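Local coordinates for protein probable zinc protease PqqL (Escherichia coli, PDB 6OFT) that probably acts as a periplasmic zinc-dependent endopeptidase of the M16 family, the chain here being the first half of the full-length protease, at residues M59-V72 with I116-E130. Residues are numbered along the deposited sequence; the frame is centred on the assembly and turned at random.
Sequences MMFNGTKTWPGNKV and IFSEWSNAATFEKLE
Four donors grip the carboxylate of Glu119. Its OE1 takes a bond from Thr64 OG1 (2.8 Å), on the anti side, and a nearly straight one from Thr66 N, at 173°, on the syn lone pair. Its OE2 is held from opposite faces of its plane, by Thr66 OG1 at 2.7 Å and by Lys65 NZ in a salt bridge of 2.9 Å. Thr64 OG1 also accepts from Trp67 N, an ST motif that links the two ends of this loop. Were the acid replaced by an alanine, the ammonium of Lys65 and both threonine hydroxyls would probably lose the carboxylate they share, and the 64-67 loop would be freer to shift.

Beside this carboxylate the backbones join in a single beta bridge between Thr64 and Ala124, made by the bonds Thr125 N to Gly63 O (3.0 Å) and Lys65 N to Ala123 O. Further along, Gly69 N meets the syn lone pair of Glu127 OE1 at 3.1 Å. Trp120 lies between Met60 CB over one face and Ile116 CG2 over the other, while its NE1 gives Met60 O a weak, bent bond. With CG beside its backbone N (chi1 -67°) and bends at chi2 and chi3, Met60 brings CE tightly against Ala124 CB, 3.4 Å away. Ile116 CG1 sits over a face of Trp67, a CH-pi contact.

The contact thus packs the loop between helices 52-59 and 71-77 of the M16 domain against the link from helix 107-122 to helix 128-144; helix 52-59 carries the predicted zinc ligands His54 and His58, and helix 128-144 the predicted ligand Glu134, and Met60 reaches Tyr98 on strand 96-103.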
# COMPACT_ATOMS: atom_id res chain seq x y z
N MET A 59 8.63 -2.75 21.22
CA MET A 59 8.97 -2.25 22.55
C MET A 59 7.91 -1.34 23.18
O MET A 59 7.97 -1.10 24.39
CB MET A 59 10.35 -1.56 22.56
CG MET A 59 11.55 -2.50 22.39
SD MET A 59 11.58 -4.00 23.42
CE MET A 59 11.40 -3.27 25.11
N MET A 60 6.91 -0.88 22.40
CA MET A 60 5.84 -0.02 22.94
C MET A 60 4.90 -0.81 23.85
O MET A 60 4.31 -0.25 24.78
CB MET A 60 5.04 0.68 21.81
CG MET A 60 5.85 1.71 21.02
SD MET A 60 6.69 2.99 22.00
CE MET A 60 8.36 2.38 21.91
N PHE A 61 4.83 -2.12 23.63
CA PHE A 61 3.98 -3.03 24.39
C PHE A 61 4.76 -3.71 25.52
O PHE A 61 4.21 -4.62 26.15
CB PHE A 61 3.34 -4.07 23.44
CG PHE A 61 2.57 -3.42 22.32
CD1 PHE A 61 1.25 -3.01 22.51
CD2 PHE A 61 3.16 -3.18 21.09
CE1 PHE A 61 0.54 -2.41 21.47
CE2 PHE A 61 2.45 -2.55 20.06
CZ PHE A 61 1.14 -2.17 20.26
N ASN A 62 6.00 -3.28 25.80
CA ASN A 62 6.79 -3.94 26.83
C ASN A 62 7.37 -3.00 27.91
O ASN A 62 8.30 -3.39 28.62
CB ASN A 62 7.89 -4.80 26.18
CG ASN A 62 7.31 -5.99 25.46
OD1 ASN A 62 6.92 -6.99 26.07
ND2 ASN A 62 7.19 -5.88 24.15
N GLY A 63 6.78 -1.83 28.09
CA GLY A 63 7.20 -0.93 29.14
C GLY A 63 7.18 0.55 28.85
O GLY A 63 7.82 1.02 27.91
N THR A 64 6.47 1.29 29.69
CA THR A 64 6.43 2.76 29.66
C THR A 64 6.67 3.19 31.11
O THR A 64 6.71 2.33 31.99
CB THR A 64 5.11 3.34 29.08
OG1 THR A 64 4.05 3.23 30.03
CG2 THR A 64 4.71 2.75 27.71
N LYS A 65 6.82 4.51 31.34
CA LYS A 65 7.05 5.11 32.65
C LYS A 65 5.97 4.69 33.68
O LYS A 65 6.33 4.23 34.76
CB LYS A 65 7.15 6.64 32.52
CG LYS A 65 7.27 7.40 33.85
CD LYS A 65 7.19 8.92 33.69
CE LYS A 65 5.79 9.46 33.49
NZ LYS A 65 5.42 9.54 32.05
N THR A 66 4.68 4.83 33.34
CA THR A 66 3.58 4.46 34.24
C THR A 66 3.26 2.96 34.19
O THR A 66 2.82 2.39 35.20
CB THR A 66 2.34 5.34 33.96
OG1 THR A 66 2.77 6.69 33.83
CG2 THR A 66 1.27 5.24 35.06
N TRP A 67 3.46 2.32 33.03
CA TRP A 67 3.14 0.91 32.81
C TRP A 67 4.38 0.05 32.45
O TRP A 67 4.54 -0.34 31.29
CB TRP A 67 2.01 0.77 31.77
CG TRP A 67 0.75 1.51 32.15
CD1 TRP A 67 -0.18 1.12 33.08
CD2 TRP A 67 0.31 2.78 31.66
NE1 TRP A 67 -1.15 2.09 33.21
CE2 TRP A 67 -0.87 3.12 32.35
CE3 TRP A 67 0.83 3.70 30.72
CZ2 TRP A 67 -1.57 4.31 32.11
CZ3 TRP A 67 0.15 4.87 30.49
CH2 TRP A 67 -1.03 5.18 31.18
N PRO A 68 5.28 -0.27 33.42
CA PRO A 68 6.45 -1.10 33.08
C PRO A 68 6.07 -2.55 32.77
O PRO A 68 4.95 -2.96 33.06
CB PRO A 68 7.33 -0.99 34.33
CG PRO A 68 6.37 -0.71 35.44
CD PRO A 68 5.27 0.09 34.86
N GLY A 69 7.00 -3.30 32.18
CA GLY A 69 6.80 -4.70 31.82
C GLY A 69 5.55 -4.97 31.00
O GLY A 69 5.33 -4.33 29.98
N ASN A 70 4.71 -5.88 31.50
CA ASN A 70 3.45 -6.28 30.86
C ASN A 70 2.22 -5.42 31.25
O ASN A 70 1.09 -5.76 30.87
CB ASN A 70 3.19 -7.76 31.16
CG ASN A 70 2.26 -8.41 30.18
OD1 ASN A 70 2.40 -8.27 28.96
ND2 ASN A 70 1.28 -9.14 30.68
N LYS A 71 2.42 -4.31 31.98
CA LYS A 71 1.30 -3.49 32.46
C LYS A 71 0.47 -2.81 31.36
O LYS A 71 -0.71 -2.61 31.58
CB LYS A 71 1.74 -2.48 33.53
CG LYS A 71 2.21 -3.12 34.84
CD LYS A 71 1.07 -3.64 35.71
CE LYS A 71 1.58 -4.34 36.95
NZ LYS A 71 0.59 -5.33 37.45
N VAL A 72 1.06 -2.47 30.18
CA VAL A 72 0.29 -1.86 29.07
C VAL A 72 -0.75 -2.87 28.56
O VAL A 72 -1.92 -2.53 28.41
CB VAL A 72 1.20 -1.25 27.95
CG1 VAL A 72 0.54 -1.27 26.57
CG2 VAL A 72 1.62 0.17 28.30
N ILE A 116 -2.33 5.89 27.48
CA ILE A 116 -1.37 4.93 26.93
C ILE A 116 -0.72 5.52 25.66
O ILE A 116 0.48 5.39 25.49
CB ILE A 116 -2.02 3.53 26.69
CG1 ILE A 116 -2.39 2.85 28.04
CG2 ILE A 116 -1.10 2.62 25.85
CD1 ILE A 116 -3.28 1.63 27.94
N PHE A 117 -1.52 6.17 24.78
CA PHE A 117 -0.98 6.80 23.55
C PHE A 117 0.02 7.91 23.89
O PHE A 117 1.05 8.03 23.22
CB PHE A 117 -2.10 7.34 22.64
CG PHE A 117 -2.69 6.34 21.67
CD1 PHE A 117 -1.95 5.85 20.60
CD2 PHE A 117 -4.02 5.93 21.78
CE1 PHE A 117 -2.51 4.96 19.68
CE2 PHE A 117 -4.59 5.05 20.85
CZ PHE A 117 -3.83 4.57 19.81
N SER A 118 -0.28 8.71 24.93
CA SER A 118 0.59 9.78 25.40
C SER A 118 1.99 9.25 25.82
O SER A 118 3.00 9.87 25.48
CB SER A 118 -0.07 10.52 26.56
OG SER A 118 0.64 11.70 26.85
N GLU A 119 2.04 8.09 26.48
CA GLU A 119 3.28 7.44 26.90
C GLU A 119 3.99 6.71 25.77
O GLU A 119 5.21 6.60 25.81
CB GLU A 119 3.04 6.52 28.10
CG GLU A 119 2.49 7.30 29.28
CD GLU A 119 3.17 7.03 30.60
OE1 GLU A 119 3.81 5.96 30.75
OE2 GLU A 119 3.07 7.90 31.48
N TRP A 120 3.26 6.21 24.76
CA TRP A 120 3.94 5.59 23.63
C TRP A 120 4.71 6.70 22.88
O TRP A 120 5.78 6.45 22.34
CB TRP A 120 2.93 4.92 22.69
CG TRP A 120 2.43 3.58 23.16
CD1 TRP A 120 3.01 2.76 24.08
CD2 TRP A 120 1.26 2.90 22.68
NE1 TRP A 120 2.28 1.60 24.20
CE2 TRP A 120 1.21 1.65 23.34
CE3 TRP A 120 0.26 3.22 21.74
CZ2 TRP A 120 0.19 0.72 23.09
CZ3 TRP A 120 -0.74 2.29 21.50
CH2 TRP A 120 -0.76 1.06 22.16
N SER A 121 4.15 7.94 22.87
CA SER A 121 4.71 9.11 22.21
C SER A 121 6.11 9.53 22.69
O SER A 121 6.91 9.96 21.86
CB SER A 121 3.75 10.29 22.29
OG SER A 121 2.56 10.01 21.57
N ASN A 122 6.39 9.45 24.02
CA ASN A 122 7.68 9.90 24.60
C ASN A 122 8.11 9.21 25.92
O ASN A 122 9.13 9.62 26.49
CB ASN A 122 7.65 11.43 24.80
CG ASN A 122 6.81 11.90 25.98
OD1 ASN A 122 5.93 11.20 26.50
ND2 ASN A 122 7.09 13.11 26.45
N ALA A 123 7.35 8.22 26.44
CA ALA A 123 7.69 7.64 27.75
C ALA A 123 7.95 6.12 27.75
O ALA A 123 7.94 5.52 28.83
CB ALA A 123 6.64 8.02 28.78
N ALA A 124 8.28 5.53 26.59
CA ALA A 124 8.66 4.11 26.50
C ALA A 124 10.02 3.96 27.22
O ALA A 124 10.86 4.85 27.09
CB ALA A 124 8.80 3.69 25.05
N THR A 125 10.21 2.88 28.00
CA THR A 125 11.41 2.73 28.84
C THR A 125 12.54 1.83 28.30
O THR A 125 13.68 2.01 28.75
CB THR A 125 11.03 2.27 30.26
OG1 THR A 125 10.27 1.06 30.19
CG2 THR A 125 10.25 3.34 31.03
N PHE A 126 12.25 0.86 27.40
CA PHE A 126 13.27 -0.05 26.85
C PHE A 126 14.11 -0.73 27.94
O PHE A 126 15.33 -0.63 27.92
CB PHE A 126 14.18 0.66 25.82
CG PHE A 126 13.46 1.37 24.72
CD1 PHE A 126 13.10 0.69 23.55
CD2 PHE A 126 13.12 2.71 24.84
CE1 PHE A 126 12.41 1.35 22.53
CE2 PHE A 126 12.44 3.37 23.81
CZ PHE A 126 12.09 2.68 22.67
N GLU A 127 13.44 -1.42 28.89
CA GLU A 127 14.08 -2.17 29.97
C GLU A 127 14.90 -3.30 29.36
O GLU A 127 14.41 -3.99 28.46
CB GLU A 127 13.02 -2.77 30.92
CG GLU A 127 12.16 -1.75 31.65
CD GLU A 127 10.87 -2.32 32.22
OE1 GLU A 127 9.79 -2.03 31.66
OE2 GLU A 127 10.94 -3.05 33.24
N LYS A 128 16.15 -3.48 29.82
CA LYS A 128 17.10 -4.49 29.34
C LYS A 128 16.46 -5.87 29.19
O LYS A 128 16.56 -6.48 28.12
CB LYS A 128 18.31 -4.58 30.30
CG LYS A 128 19.54 -5.22 29.68
CD LYS A 128 20.14 -6.28 30.58
CE LYS A 128 21.46 -6.79 30.04
NZ LYS A 128 21.32 -7.54 28.76
N LEU A 129 15.79 -6.35 30.26
CA LEU A 129 15.14 -7.65 30.30
C LEU A 129 14.05 -7.79 29.24
O LEU A 129 13.97 -8.84 28.61
CB LEU A 129 14.61 -7.97 31.71
CG LEU A 129 15.65 -8.45 32.75
CD1 LEU A 129 15.13 -8.25 34.17
CD2 LEU A 129 16.03 -9.91 32.53
N GLU A 130 13.28 -6.71 29.00
CA GLU A 130 12.21 -6.66 27.99
C GLU A 130 12.75 -6.67 26.58
O GLU A 130 12.17 -7.34 25.71
CB GLU A 130 11.25 -5.47 28.20
CG GLU A 130 10.42 -5.58 29.47
CD GLU A 130 9.38 -6.68 29.55
OE1 GLU A 130 9.03 -7.27 28.50
OE2 GLU A 130 8.91 -6.95 30.68
O HOH W 1 9.52 -0.23 26.34
O HOH W 2 10.56 -1.86 28.48